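Local atomic coordinates of protein SSD1 (Saccharomyces cerevisiae S288C, PDB entry 7AM1), a protein that binds regulatory elements in mRNA untranslated regions to repress translation, as a member of the RNase II family that has no nuclease activity. Residues A[286-291]-A[298-303]; A[317-322]-A[420-425]; A[467-472]-A[679-684]; A[501-506]-A[516-521]; A[750-755]-A[849-854]. All blocks are in the same frame, centred on the assembly; numbering follows the deposited sequence.

Contact 1. Residues A[286-291]-A[298-303]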
# COMPACT_ATOMS: atom_id res chain seq x y z
N SER A 286 -12.55 -2.35 20.42
CA SER A 286 -13.10 -1.14 19.82
C SER A 286 -13.04 -0.02 20.84
O SER A 286 -13.05 -0.26 22.05
CB SER A 286 -14.56 -1.34 19.36
OG SER A 286 -14.63 -2.23 18.26
N ILE A 287 -12.96 1.21 20.35
CA ILE A 287 -12.94 2.39 21.21
C ILE A 287 -14.36 2.89 21.39
O ILE A 287 -15.06 3.17 20.40
CB ILE A 287 -12.03 3.48 20.62
CG1 ILE A 287 -10.56 3.04 20.70
CG2 ILE A 287 -12.24 4.80 21.35
CD1 ILE A 287 -9.60 3.97 20.00
N LYS A 288 -14.79 3.02 22.64
CA LYS A 288 -16.16 3.39 22.98
C LYS A 288 -16.30 4.86 23.38
O LYS A 288 -17.30 5.49 23.02
CB LYS A 288 -16.68 2.50 24.11
CG LYS A 288 -18.07 1.94 23.83
CD LYS A 288 -18.71 1.34 25.07
CE LYS A 288 -20.12 0.85 24.77
NZ LYS A 288 -20.77 0.25 25.96
N ARG A 289 -15.36 5.41 24.14
CA ARG A 289 -15.50 6.78 24.60
C ARG A 289 -14.12 7.31 24.96
O ARG A 289 -13.21 6.56 25.29
CB ARG A 289 -16.43 6.90 25.81
CG ARG A 289 -15.92 6.17 27.05
CD ARG A 289 -16.98 6.08 28.15
NE ARG A 289 -16.37 5.59 29.39
CZ ARG A 289 -15.76 6.35 30.29
NH1 ARG A 289 -15.67 7.66 30.11
NH2 ARG A 289 -15.23 5.80 31.37
N TRP A 290 -13.99 8.64 24.91
CA TRP A 290 -12.77 9.31 25.33
C TRP A 290 -13.14 10.71 25.79
O TRP A 290 -13.15 11.66 25.00
CB TRP A 290 -11.73 9.36 24.22
CG TRP A 290 -10.36 9.72 24.70
CD1 TRP A 290 -10.01 10.15 25.95
CD2 TRP A 290 -9.15 9.69 23.93
NE1 TRP A 290 -8.66 10.38 26.00
CE2 TRP A 290 -8.11 10.11 24.78
CE3 TRP A 290 -8.86 9.35 22.61
CZ2 TRP A 290 -6.79 10.20 24.34
CZ3 TRP A 290 -7.55 9.44 22.18
CH2 TRP A 290 -6.53 9.86 23.05
N PRO A 291 -13.49 10.88 27.06
CA PRO A 291 -13.85 12.20 27.57
C PRO A 291 -12.61 13.02 27.90
O PRO A 291 -11.50 12.51 28.00
CB PRO A 291 -14.66 11.88 28.83
CG PRO A 291 -14.05 10.59 29.33
CD PRO A 291 -13.58 9.83 28.10
N PHE A 298 -11.34 4.80 26.27
CA PHE A 298 -11.90 3.58 26.81
C PHE A 298 -12.52 2.77 25.68
O PHE A 298 -12.99 3.33 24.68
CB PHE A 298 -12.95 3.88 27.88
CG PHE A 298 -12.40 4.61 29.08
CD1 PHE A 298 -11.84 3.91 30.14
CD2 PHE A 298 -12.45 5.99 29.15
CE1 PHE A 298 -11.33 4.57 31.24
CE2 PHE A 298 -11.94 6.66 30.25
CZ PHE A 298 -11.38 5.95 31.30
N GLY A 299 -12.52 1.45 25.84
CA GLY A 299 -12.98 0.58 24.78
C GLY A 299 -13.58 -0.71 25.30
O GLY A 299 -13.74 -0.88 26.51
N ILE A 300 -13.94 -1.62 24.39
CA ILE A 300 -14.52 -2.90 24.75
C ILE A 300 -13.75 -3.99 24.01
O ILE A 300 -13.13 -3.75 22.98
CB ILE A 300 -16.02 -2.98 24.39
CG1 ILE A 300 -16.21 -2.81 22.88
CG2 ILE A 300 -16.79 -1.89 25.12
CD1 ILE A 300 -17.65 -2.93 22.39
N LEU A 301 -13.82 -5.21 24.55
CA LEU A 301 -13.28 -6.37 23.85
C LEU A 301 -14.35 -6.93 22.93
O LEU A 301 -15.49 -7.15 23.35
CB LEU A 301 -12.83 -7.45 24.83
CG LEU A 301 -11.57 -7.16 25.64
CD1 LEU A 301 -11.22 -8.37 26.50
CD2 LEU A 301 -10.42 -6.81 24.72
N VAL A 302 -13.98 -7.16 21.68
CA VAL A 302 -14.88 -7.72 20.69
C VAL A 302 -14.67 -9.22 20.51
O VAL A 302 -15.63 -9.98 20.44
CB VAL A 302 -14.71 -6.98 19.34
CG1 VAL A 302 -15.49 -7.69 18.25
CG2 VAL A 302 -15.16 -5.53 19.48
N SER A 303 -13.41 -9.66 20.46
CA SER A 303 -13.13 -11.06 20.20
C SER A 303 -11.78 -11.44 20.78
O SER A 303 -10.91 -10.60 21.02
CB SER A 303 -13.14 -11.35 18.69
OG SER A 303 -14.35 -10.90 18.09
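Strands 286-289 and 298-303 run antiparallel with their axes inclined at 137°, S286 facing I300 in a hydrogen-bonded pair and I287 facing G299 in a non-hydrogen-bonded one. They form a hairpin of the five-stranded antiparallel sheet of the second cold-shock domain, an OB-clan module; on its other side G299 bonds to A261 of strand 260-263. A classic beta bulge interrupts the register. K288 and R289 both face F298, whose carbonyl O receives K288 N at 2.7 Å in the carbonyl plane, on a lone pair, and R289 N at 3.2 Å from above that plane. The return bond, F298 N to R289 O, is 2.7 Å long and nearly straight.

With the register shifted by one residue at the bulge, R289 and F298 are paired on the same face of the sheet as S286 and I300, and the guanidinium lies flat on the ring, planes 10° apart and centres 4.0 Å apart. This is an off-centre cation-pi contact. CG of R289 sits between the backbone N and the carbonyl carbon (chi1 64°), and from there the chain runs extended to NE, bringing the flat end over the ring. P291 CD meets the ring edge, while H296 makes an edge-to-face contact with the same ring. Towards the other end of the hairpin, S286 OG is bonded to Q219 O and also rests 3.6 Å from V302 CG2.

Contact 2. Residues A[317-322]-A[420-425]. With 1PE (pentaethylene glycol), chain E.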
# COMPACT_ATOMS: atom_id res chain seq x y z
N SER A 317 -6.22 -11.97 12.16
CA SER A 317 -5.95 -10.73 12.87
C SER A 317 -5.72 -9.57 11.90
O SER A 317 -6.16 -8.45 12.15
CB SER A 317 -4.74 -10.90 13.78
OG SER A 317 -4.32 -9.66 14.32
N ILE A 318 -5.03 -9.84 10.80
CA ILE A 318 -4.84 -8.81 9.77
C ILE A 318 -6.19 -8.38 9.22
O ILE A 318 -6.44 -7.18 9.03
CB ILE A 318 -3.91 -9.32 8.66
CG1 ILE A 318 -2.48 -9.41 9.19
CG2 ILE A 318 -4.00 -8.41 7.42
CD1 ILE A 318 -1.53 -10.17 8.30
N LEU A 319 -7.08 -9.33 8.95
CA LEU A 319 -8.38 -9.00 8.40
C LEU A 319 -9.21 -8.18 9.38
O LEU A 319 -9.79 -7.15 9.01
CB LEU A 319 -9.13 -10.27 7.99
CG LEU A 319 -8.63 -10.96 6.72
CD1 LEU A 319 -9.27 -12.34 6.58
CD2 LEU A 319 -8.93 -10.12 5.48
N ARG A 320 -9.28 -8.62 10.64
CA ARG A 320 -10.08 -7.92 11.64
C ARG A 320 -9.52 -6.53 11.92
O ARG A 320 -10.28 -5.57 12.09
CB ARG A 320 -10.13 -8.69 12.96
CG ARG A 320 -10.62 -10.12 12.93
CD ARG A 320 -12.11 -10.21 12.73
NE ARG A 320 -12.49 -11.60 12.49
CZ ARG A 320 -12.71 -12.49 13.46
NH1 ARG A 320 -12.60 -12.12 14.73
NH2 ARG A 320 -13.06 -13.73 13.17
N ASP A 321 -8.19 -6.42 12.03
CA ASP A 321 -7.58 -5.12 12.29
C ASP A 321 -7.92 -4.14 11.18
O ASP A 321 -7.97 -2.92 11.42
CB ASP A 321 -6.07 -5.25 12.41
CG ASP A 321 -5.42 -3.99 12.96
OD1 ASP A 321 -5.93 -3.45 13.97
OD2 ASP A 321 -4.39 -3.56 12.40
N ASN A 322 -8.14 -4.64 9.97
CA ASN A 322 -8.57 -3.82 8.85
C ASN A 322 -10.07 -3.92 8.60
O ASN A 322 -10.52 -3.64 7.48
CB ASN A 322 -7.75 -4.20 7.62
CG ASN A 322 -6.31 -3.76 7.75
OD1 ASN A 322 -6.00 -2.58 7.65
ND2 ASN A 322 -5.42 -4.72 8.00
N VAL A 420 -10.47 -8.47 -0.65
CA VAL A 420 -9.13 -8.42 -0.09
C VAL A 420 -8.31 -9.53 -0.74
O VAL A 420 -8.75 -10.68 -0.78
CB VAL A 420 -9.14 -8.58 1.44
CG1 VAL A 420 -7.74 -8.40 1.99
CG2 VAL A 420 -10.10 -7.58 2.07
N PHE A 421 -7.13 -9.18 -1.23
CA PHE A 421 -6.23 -10.13 -1.86
C PHE A 421 -4.92 -10.18 -1.08
O PHE A 421 -4.21 -9.18 -0.98
CB PHE A 421 -5.99 -9.76 -3.33
CG PHE A 421 -7.26 -9.69 -4.13
CD1 PHE A 421 -7.77 -10.82 -4.74
CD2 PHE A 421 -7.95 -8.50 -4.24
CE1 PHE A 421 -8.94 -10.75 -5.47
CE2 PHE A 421 -9.12 -8.43 -4.97
CZ PHE A 421 -9.62 -9.56 -5.58
N MET A 422 -4.64 -11.35 -0.51
CA MET A 422 -3.41 -11.62 0.21
C MET A 422 -2.74 -12.84 -0.41
O MET A 422 -3.42 -13.69 -1.00
CB MET A 422 -3.70 -11.88 1.69
CG MET A 422 -4.31 -10.68 2.38
SD MET A 422 -5.02 -11.05 3.99
CE MET A 422 -6.37 -12.12 3.54
N PRO A 423 -1.42 -12.97 -0.31
CA PRO A 423 -0.77 -14.17 -0.86
C PRO A 423 -1.36 -15.45 -0.28
O PRO A 423 -1.50 -16.45 -1.00
CB PRO A 423 0.70 -13.99 -0.46
CG PRO A 423 0.87 -12.51 -0.23
CD PRO A 423 -0.45 -12.04 0.31
N GLN A 424 -1.73 -15.43 1.00
CA GLN A 424 -2.21 -16.60 1.71
C GLN A 424 -3.69 -16.87 1.49
O GLN A 424 -4.12 -18.02 1.64
CB GLN A 424 -1.99 -16.45 3.22
CG GLN A 424 -0.58 -16.16 3.65
CD GLN A 424 -0.26 -14.69 3.61
OE1 GLN A 424 -0.87 -13.94 2.84
NE2 GLN A 424 0.69 -14.26 4.43
N LYS A 425 -4.47 -15.85 1.16
CA LYS A 425 -5.92 -15.98 1.17
C LYS A 425 -6.53 -14.83 0.40
O LYS A 425 -5.91 -13.78 0.23
CB LYS A 425 -6.43 -15.96 2.62
CG LYS A 425 -7.71 -16.73 2.90
CD LYS A 425 -8.44 -16.12 4.09
CE LYS A 425 -9.68 -16.93 4.47
NZ LYS A 425 -10.31 -16.47 5.74
C15 1PE E . -7.77 -17.35 8.39
OH6 1PE E . -8.26 -17.99 7.25
C16 1PE E . -6.37 -18.84 6.05
C26 1PE E . -7.59 -19.17 6.90
OH7 1PE E . -6.41 -19.59 4.86
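No flat group carries the meeting of L319 with V420 and M422. The carboxamide of N322, at the end of helix 311-321, is occupied within its own segment and by helix 689-725: its ND2 donates to I318 O at 2.9 Å, the oxygen tilted 17° from the amide plane, and Q712 and Q708 hold its two ends. N322 N reaches the same oxygen from the opposite face. The contact is an interdomain one: helix 311-321 belongs to the second cold-shock domain, whereas in the RNB domain residues 420-421 are a short strand and 422-425 the turn to its antiparallel partner 426-427. L319, V420, M422 and I318 meet through apolar groups. L319 CD2 touches M422 CE at 3.8 Å and V420 CG1 at 4.1 Å. M422 bends at its last torsion (chi3 -66°), carrying the methyl towards L319. On the exposed side, K425 stretches past L319 CD1, and its NZ donates to OH6 of a pentaethylene glycol, probably from the crystallisation liquor, at 3.0 Å.

Contact 3. Residues A[467-472]-A[679-684]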
# COMPACT_ATOMS: atom_id res chain seq x y z
N VAL A 467 -20.12 3.69 -25.80
CA VAL A 467 -20.29 3.18 -24.44
C VAL A 467 -21.74 2.75 -24.28
O VAL A 467 -22.65 3.53 -24.57
CB VAL A 467 -19.92 4.24 -23.38
CG1 VAL A 467 -20.11 3.67 -21.99
CG2 VAL A 467 -18.50 4.73 -23.59
N GLY A 468 -21.96 1.52 -23.82
CA GLY A 468 -23.32 1.05 -23.68
C GLY A 468 -23.38 -0.35 -23.10
O GLY A 468 -22.35 -0.97 -22.79
N GLU A 469 -24.61 -0.83 -22.93
CA GLU A 469 -24.86 -2.19 -22.48
C GLU A 469 -24.68 -3.17 -23.63
O GLU A 469 -25.00 -2.86 -24.79
CB GLU A 469 -26.26 -2.30 -21.89
CG GLU A 469 -26.46 -1.42 -20.65
CD GLU A 469 -27.89 -1.39 -20.17
OE1 GLU A 469 -28.11 -1.35 -18.94
OE2 GLU A 469 -28.80 -1.43 -21.02
N SER A 470 -24.17 -4.35 -23.32
CA SER A 470 -23.78 -5.30 -24.35
C SER A 470 -23.95 -6.73 -23.84
O SER A 470 -24.31 -6.96 -22.68
CB SER A 470 -22.33 -5.07 -24.79
OG SER A 470 -21.45 -5.16 -23.68
N THR A 471 -23.67 -7.67 -24.73
CA THR A 471 -23.65 -9.10 -24.42
C THR A 471 -22.48 -9.69 -25.19
O THR A 471 -22.32 -9.41 -26.38
CB THR A 471 -24.97 -9.78 -24.83
OG1 THR A 471 -26.06 -9.17 -24.13
CG2 THR A 471 -24.93 -11.26 -24.52
N ILE A 472 -21.67 -10.50 -24.51
CA ILE A 472 -20.51 -11.12 -25.13
C ILE A 472 -20.59 -12.63 -24.92
O ILE A 472 -21.30 -13.13 -24.04
CB ILE A 472 -19.17 -10.58 -24.57
CG1 ILE A 472 -18.98 -10.97 -23.10
CG2 ILE A 472 -19.11 -9.06 -24.74
CD1 ILE A 472 -17.59 -10.65 -22.55
N VAL A 679 -27.14 7.28 -17.33
CA VAL A 679 -26.72 8.11 -18.46
C VAL A 679 -27.06 7.42 -19.77
O VAL A 679 -27.59 8.05 -20.70
CB VAL A 679 -25.22 8.42 -18.35
CG1 VAL A 679 -24.69 9.02 -19.64
CG2 VAL A 679 -24.97 9.37 -17.20
N ILE A 680 -26.76 6.13 -19.88
CA ILE A 680 -27.04 5.39 -21.10
C ILE A 680 -28.51 5.49 -21.46
O ILE A 680 -28.88 5.89 -22.57
CB ILE A 680 -26.60 3.91 -20.95
CG1 ILE A 680 -25.08 3.80 -21.02
CG2 ILE A 680 -27.28 3.04 -22.01
CD1 ILE A 680 -24.56 2.44 -20.57
N HIS A 681 -29.38 5.11 -20.52
CA HIS A 681 -30.82 5.10 -20.75
C HIS A 681 -31.47 6.46 -20.50
O HIS A 681 -32.69 6.57 -20.62
CB HIS A 681 -31.48 4.05 -19.85
CG HIS A 681 -31.03 2.65 -20.14
ND1 HIS A 681 -31.14 2.08 -21.39
CD2 HIS A 681 -30.47 1.71 -19.34
CE1 HIS A 681 -30.67 0.85 -21.35
NE2 HIS A 681 -30.26 0.60 -20.12
N ASP A 682 -30.68 7.48 -20.18
CA ASP A 682 -31.21 8.83 -19.97
C ASP A 682 -32.38 8.82 -18.99
O ASP A 682 -33.36 9.54 -19.16
CB ASP A 682 -31.61 9.46 -21.31
CG ASP A 682 -31.72 10.97 -21.23
OD1 ASP A 682 -32.66 11.47 -20.59
OD2 ASP A 682 -30.84 11.64 -21.81
N THR A 683 -32.27 7.97 -17.96
CA THR A 683 -33.27 7.92 -16.91
C THR A 683 -32.89 8.86 -15.77
O THR A 683 -31.70 9.15 -15.57
CB THR A 683 -33.41 6.51 -16.36
OG1 THR A 683 -32.29 6.20 -15.53
CG2 THR A 683 -33.46 5.50 -17.50
N PRO A 684 -33.86 9.35 -15.01
CA PRO A 684 -33.53 10.28 -13.92
C PRO A 684 -32.71 9.59 -12.85
O PRO A 684 -33.06 8.50 -12.38
CB PRO A 684 -34.90 10.73 -13.40
CG PRO A 684 -35.86 9.69 -13.83
CD PRO A 684 -35.30 9.01 -15.05
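E469 and H681 meet at about a right angle, the carboxylate plane turned 69° from the imidazole. OE2 of E469 stands at the ring edge, 2.7 Å from H681 NE2, but the N-H points poorly at it (121°), and the hydrogen bond is weak: a useful example of a short distance that does not by itself make a strong bond. E469 reaches over with its chain extended beyond CG. The imidazole is backed on one face by its own neighbour, with I680 CG2 4.0 Å above the ring centre. The other branch of I680 does the apolar work, its CD1 lying 3.6 Å from G468 CA, against the strand backbone. Just beyond, positive phi at D682 closes the helix in a Schellman motif. Both elements belong to the RNB domain: strand 462-472 pairs with strands 356-358 and 446-456 in the mixed sheet, the end of helix 668-681 lies against it, and helix 544-568 touches both V467 and V679.

Contact 4. Residues A[501-506]-A[516-521]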
# COMPACT_ATOMS: atom_id res chain seq x y z
N GLU A 501 0.35 -2.94 -28.78
CA GLU A 501 0.66 -1.66 -29.39
C GLU A 501 -0.45 -0.65 -29.13
O GLU A 501 -0.17 0.55 -28.99
CB GLU A 501 0.90 -1.83 -30.89
CG GLU A 501 1.15 -0.51 -31.62
CD GLU A 501 2.27 0.31 -31.00
OE1 GLU A 501 2.21 1.55 -31.07
OE2 GLU A 501 3.21 -0.29 -30.43
N ILE A 502 -1.70 -1.10 -29.05
CA ILE A 502 -2.79 -0.20 -28.68
C ILE A 502 -2.61 0.27 -27.24
O ILE A 502 -2.69 1.47 -26.95
CB ILE A 502 -4.15 -0.89 -28.88
CG1 ILE A 502 -4.41 -1.12 -30.37
CG2 ILE A 502 -5.27 -0.05 -28.27
CD1 ILE A 502 -5.58 -2.04 -30.64
N ALA A 503 -2.35 -0.66 -26.32
CA ALA A 503 -2.08 -0.27 -24.95
C ALA A 503 -0.92 0.72 -24.88
O ALA A 503 -0.97 1.70 -24.13
CB ALA A 503 -1.79 -1.50 -24.09
N ARG A 504 0.14 0.47 -25.65
CA ARG A 504 1.30 1.36 -25.64
C ARG A 504 0.92 2.76 -26.12
O ARG A 504 1.41 3.76 -25.58
CB ARG A 504 2.42 0.80 -26.52
CG ARG A 504 3.77 1.48 -26.32
CD ARG A 504 4.66 1.37 -27.56
NE ARG A 504 4.08 2.10 -28.69
CZ ARG A 504 4.18 3.42 -28.86
NH1 ARG A 504 4.85 4.17 -28.00
NH2 ARG A 504 3.60 3.99 -29.91
N SER A 505 0.05 2.85 -27.14
CA SER A 505 -0.35 4.16 -27.64
C SER A 505 -1.23 4.90 -26.64
O SER A 505 -1.13 6.12 -26.51
CB SER A 505 -1.06 4.02 -28.99
OG SER A 505 -2.41 3.63 -28.83
N PHE A 506 -2.11 4.18 -25.93
CA PHE A 506 -2.84 4.81 -24.83
C PHE A 506 -1.87 5.34 -23.79
O PHE A 506 -2.00 6.47 -23.31
CB PHE A 506 -3.79 3.81 -24.16
CG PHE A 506 -4.97 3.40 -24.99
CD1 PHE A 506 -5.25 4.00 -26.20
CD2 PHE A 506 -5.83 2.42 -24.52
CE1 PHE A 506 -6.35 3.61 -26.94
CE2 PHE A 506 -6.93 2.02 -25.26
CZ PHE A 506 -7.19 2.63 -26.47
N ALA A 516 7.10 6.27 -25.79
CA ALA A 516 7.12 5.51 -24.55
C ALA A 516 6.91 4.02 -24.81
O ALA A 516 6.10 3.63 -25.66
CB ALA A 516 6.05 6.03 -23.59
N THR A 517 7.64 3.20 -24.07
CA THR A 517 7.43 1.76 -24.03
C THR A 517 6.77 1.40 -22.71
O THR A 517 6.95 2.08 -21.69
CB THR A 517 8.76 1.01 -24.17
OG1 THR A 517 9.64 1.38 -23.11
CG2 THR A 517 9.40 1.34 -25.50
N LEU A 518 5.97 0.32 -22.72
CA LEU A 518 5.18 -0.03 -21.55
C LEU A 518 6.07 -0.38 -20.35
O LEU A 518 5.66 -0.18 -19.21
CB LEU A 518 4.23 -1.17 -21.87
CG LEU A 518 3.09 -0.80 -22.83
CD1 LEU A 518 2.40 -2.05 -23.36
CD2 LEU A 518 2.09 0.12 -22.15
N LEU A 519 7.27 -0.90 -20.60
CA LEU A 519 8.23 -1.08 -19.52
C LEU A 519 9.42 -0.15 -19.74
O LEU A 519 9.79 0.14 -20.88
CB LEU A 519 8.74 -2.53 -19.45
CG LEU A 519 7.69 -3.61 -19.17
CD1 LEU A 519 8.31 -4.99 -19.18
CD2 LEU A 519 7.00 -3.35 -17.85
N PRO A 520 10.06 0.36 -18.67
CA PRO A 520 9.76 0.07 -17.26
C PRO A 520 8.47 0.73 -16.77
O PRO A 520 8.01 1.72 -17.34
CB PRO A 520 10.98 0.65 -16.53
CG PRO A 520 11.42 1.77 -17.40
CD PRO A 520 11.16 1.33 -18.81
N THR A 521 7.90 0.19 -15.70
CA THR A 521 6.63 0.65 -15.16
C THR A 521 6.82 1.08 -13.70
O THR A 521 7.87 0.85 -13.09
CB THR A 521 5.56 -0.45 -15.28
OG1 THR A 521 4.26 0.10 -15.06
CG2 THR A 521 5.82 -1.59 -14.29
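R504 NH1 donates to A516 O at 2.7 Å, a nearly straight bond (159°) with the oxygen in the guanidinium plane. The same nitrogen is also bonded to P514 O, giving the helix two holds on the loop that follows it. The far edge of the guanidinium is occupied by E501, one turn back: NE and NH2 clasp its carboxylate side-on, with NH2 at 3.0 Å on the syn lone pair of OE1 and NE 3.1 Å from OE2, NE also reaching OE1. Bonds on both sides should restrict the group's rotation, and the carboxylate would be expected to stabilise its charge. R504 gets there by leaving the helix with CG anti to the backbone N (chi1 -166°) and folding back at chi3. Its aliphatic part passes close to the carbonyl it serves, CG lying 3.2 Å from A516 O. Beside these polar bonds L518 pushes its methyls against the helix: CD2 is 3.8 Å from R504 CA, and CD1 lies near A503 CB. V548 of helix 544-568 touches both A503 and L518. This is an i to i+3 salt bridge within a helix, its arginine also bonding carbonyls of the loop between helices 495-510 and 523-529 of the RNB domain.

Contact 5. Residues A[750-755]-A[849-854]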
# COMPACT_ATOMS: atom_id res chain seq x y z
N ILE A 750 16.30 -2.85 -1.12
CA ILE A 750 16.72 -4.12 -1.71
C ILE A 750 15.66 -4.45 -2.75
O ILE A 750 14.60 -4.99 -2.41
CB ILE A 750 16.84 -5.20 -0.63
CG1 ILE A 750 17.62 -4.65 0.58
CG2 ILE A 750 17.54 -6.44 -1.19
CD1 ILE A 750 17.62 -5.56 1.80
N PRO A 751 15.87 -4.10 -4.03
CA PRO A 751 14.80 -4.30 -5.02
C PRO A 751 14.36 -5.74 -5.15
O PRO A 751 13.21 -6.00 -5.52
CB PRO A 751 15.42 -3.77 -6.32
CG PRO A 751 16.49 -2.83 -5.89
CD PRO A 751 17.03 -3.39 -4.60
N GLU A 752 15.26 -6.69 -4.87
CA GLU A 752 14.91 -8.10 -4.99
C GLU A 752 13.86 -8.52 -3.97
O GLU A 752 13.17 -9.53 -4.18
CB GLU A 752 16.15 -8.97 -4.85
CG GLU A 752 17.13 -8.83 -6.00
CD GLU A 752 18.00 -7.59 -5.91
OE1 GLU A 752 17.97 -6.91 -4.85
OE2 GLU A 752 18.70 -7.29 -6.89
N PHE A 753 13.75 -7.79 -2.86
CA PHE A 753 12.75 -8.07 -1.84
C PHE A 753 11.64 -7.03 -1.80
O PHE A 753 10.60 -7.29 -1.18
CB PHE A 753 13.41 -8.15 -0.46
CG PHE A 753 14.29 -9.36 -0.27
CD1 PHE A 753 15.51 -9.45 -0.92
CD2 PHE A 753 13.89 -10.41 0.54
CE1 PHE A 753 16.32 -10.56 -0.74
CE2 PHE A 753 14.69 -11.52 0.71
CZ PHE A 753 15.91 -11.60 0.07
N GLY A 754 11.82 -5.88 -2.45
CA GLY A 754 10.85 -4.81 -2.35
C GLY A 754 10.71 -4.24 -0.96
O GLY A 754 9.59 -3.98 -0.50
N ILE A 755 11.84 -4.04 -0.26
CA ILE A 755 11.82 -3.46 1.07
C ILE A 755 12.83 -2.33 1.16
O ILE A 755 13.81 -2.27 0.40
CB ILE A 755 12.09 -4.51 2.18
CG1 ILE A 755 13.47 -5.15 2.00
CG2 ILE A 755 10.98 -5.54 2.21
CD1 ILE A 755 13.84 -6.14 3.10
N ASN A 849 15.35 -13.43 -4.83
CA ASN A 849 16.73 -13.66 -5.25
C ASN A 849 17.66 -12.74 -4.48
O ASN A 849 17.35 -11.57 -4.25
CB ASN A 849 16.89 -13.41 -6.75
CG ASN A 849 16.14 -14.41 -7.58
OD1 ASN A 849 16.03 -15.58 -7.22
ND2 ASN A 849 15.60 -13.95 -8.70
N LEU A 850 18.80 -13.28 -4.06
CA LEU A 850 19.82 -12.45 -3.43
C LEU A 850 20.60 -11.69 -4.49
O LEU A 850 20.75 -12.14 -5.63
CB LEU A 850 20.77 -13.31 -2.60
CG LEU A 850 20.16 -14.07 -1.43
CD1 LEU A 850 21.22 -14.88 -0.71
CD2 LEU A 850 19.51 -13.11 -0.47
N ARG A 851 21.09 -10.51 -4.11
CA ARG A 851 22.03 -9.75 -4.93
C ARG A 851 23.43 -10.01 -4.38
O ARG A 851 23.78 -9.54 -3.29
CB ARG A 851 21.69 -8.26 -4.94
CG ARG A 851 22.68 -7.40 -5.76
CD ARG A 851 22.34 -7.37 -7.24
NE ARG A 851 21.07 -6.69 -7.46
CZ ARG A 851 20.94 -5.41 -7.80
NH1 ARG A 851 22.01 -4.63 -7.96
NH2 ARG A 851 19.73 -4.89 -7.97
N LEU A 852 24.21 -10.77 -5.12
CA LEU A 852 25.54 -11.17 -4.68
C LEU A 852 26.61 -10.41 -5.46
O LEU A 852 26.37 -9.97 -6.58
CB LEU A 852 25.73 -12.68 -4.88
CG LEU A 852 24.66 -13.53 -4.18
CD1 LEU A 852 24.86 -15.00 -4.46
CD2 LEU A 852 24.65 -13.28 -2.68
N PRO A 853 27.80 -10.22 -4.89
CA PRO A 853 28.86 -9.53 -5.63
C PRO A 853 29.39 -10.41 -6.75
O PRO A 853 29.70 -11.59 -6.53
CB PRO A 853 29.92 -9.25 -4.56
CG PRO A 853 29.76 -10.37 -3.60
CD PRO A 853 28.27 -10.66 -3.56
N SER A 854 29.47 -9.85 -7.95
CA SER A 854 29.89 -10.61 -9.13
C SER A 854 31.39 -10.42 -9.36
O SER A 854 31.84 -9.82 -10.34
CB SER A 854 29.08 -10.18 -10.35
O HOH W 1 13.86 -11.41 -6.21
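E752 and R851 make the close-packed part of this contact, where OE2 of E752 receives both NE, modelled at an unusually short 2.5 Å, and NH2, at 2.8 Å, of R851. The salt bridge is side-on, but both nitrogens converge on one oxygen, and the carboxylate stands 79° to the guanidinium instead of lying in line with it. OE2 is in the guanidinium plane, yet it is approached from outside its own carboxylate plane. R851 curls into place by bending at chi2 and chi3, and its NH2 has a second acidic partner, D618, which would tend to steady the charge further. Residues 751-754 form the loop of a beta hairpin, joining strands 745-750 and 755-760 of the C-terminal, OB-clan domain; G754, with positive phi, turns the chain into the second strand. The neighbouring F753 offers its ring edge to L850, CZ to CD2 3.9 Å, while L718 and I722 of helix 689-725 also touch the phenylalanine. Between the salt bridge and this apolar pair lies N849 O, close to E752 CB, buried by the contact and without a polar partner in the model. On the solvent side the fit slackens: N849 is exposed, and a water spans the gap, donating to E752 O and accepting from N849 N, at 2.9 Å in each case.

Overall arrangement
Read along the chain, the five contacts follow the modular order of an RNase II relative. Contact 1 lies in the second cold-shock domain; contact 2 links helix 311-321, which directly follows strand 298-307, to the RNB domain. The two touch, with centres about 23 Å apart. Contacts 3 and 4 belong to the RNB domain, their centres about 30 Å apart, and the residues of contact 4 fall between the two segments of contact 3. Contact 5, last in sequence, involves the C-terminal domain, about 50 Å between centres from contact 3 and across the chain's centre. Helix 689-725 runs beside contacts 2 and 5, helix 544-568 beside contacts 3 and 4, so two long helices each flank two of the contacts.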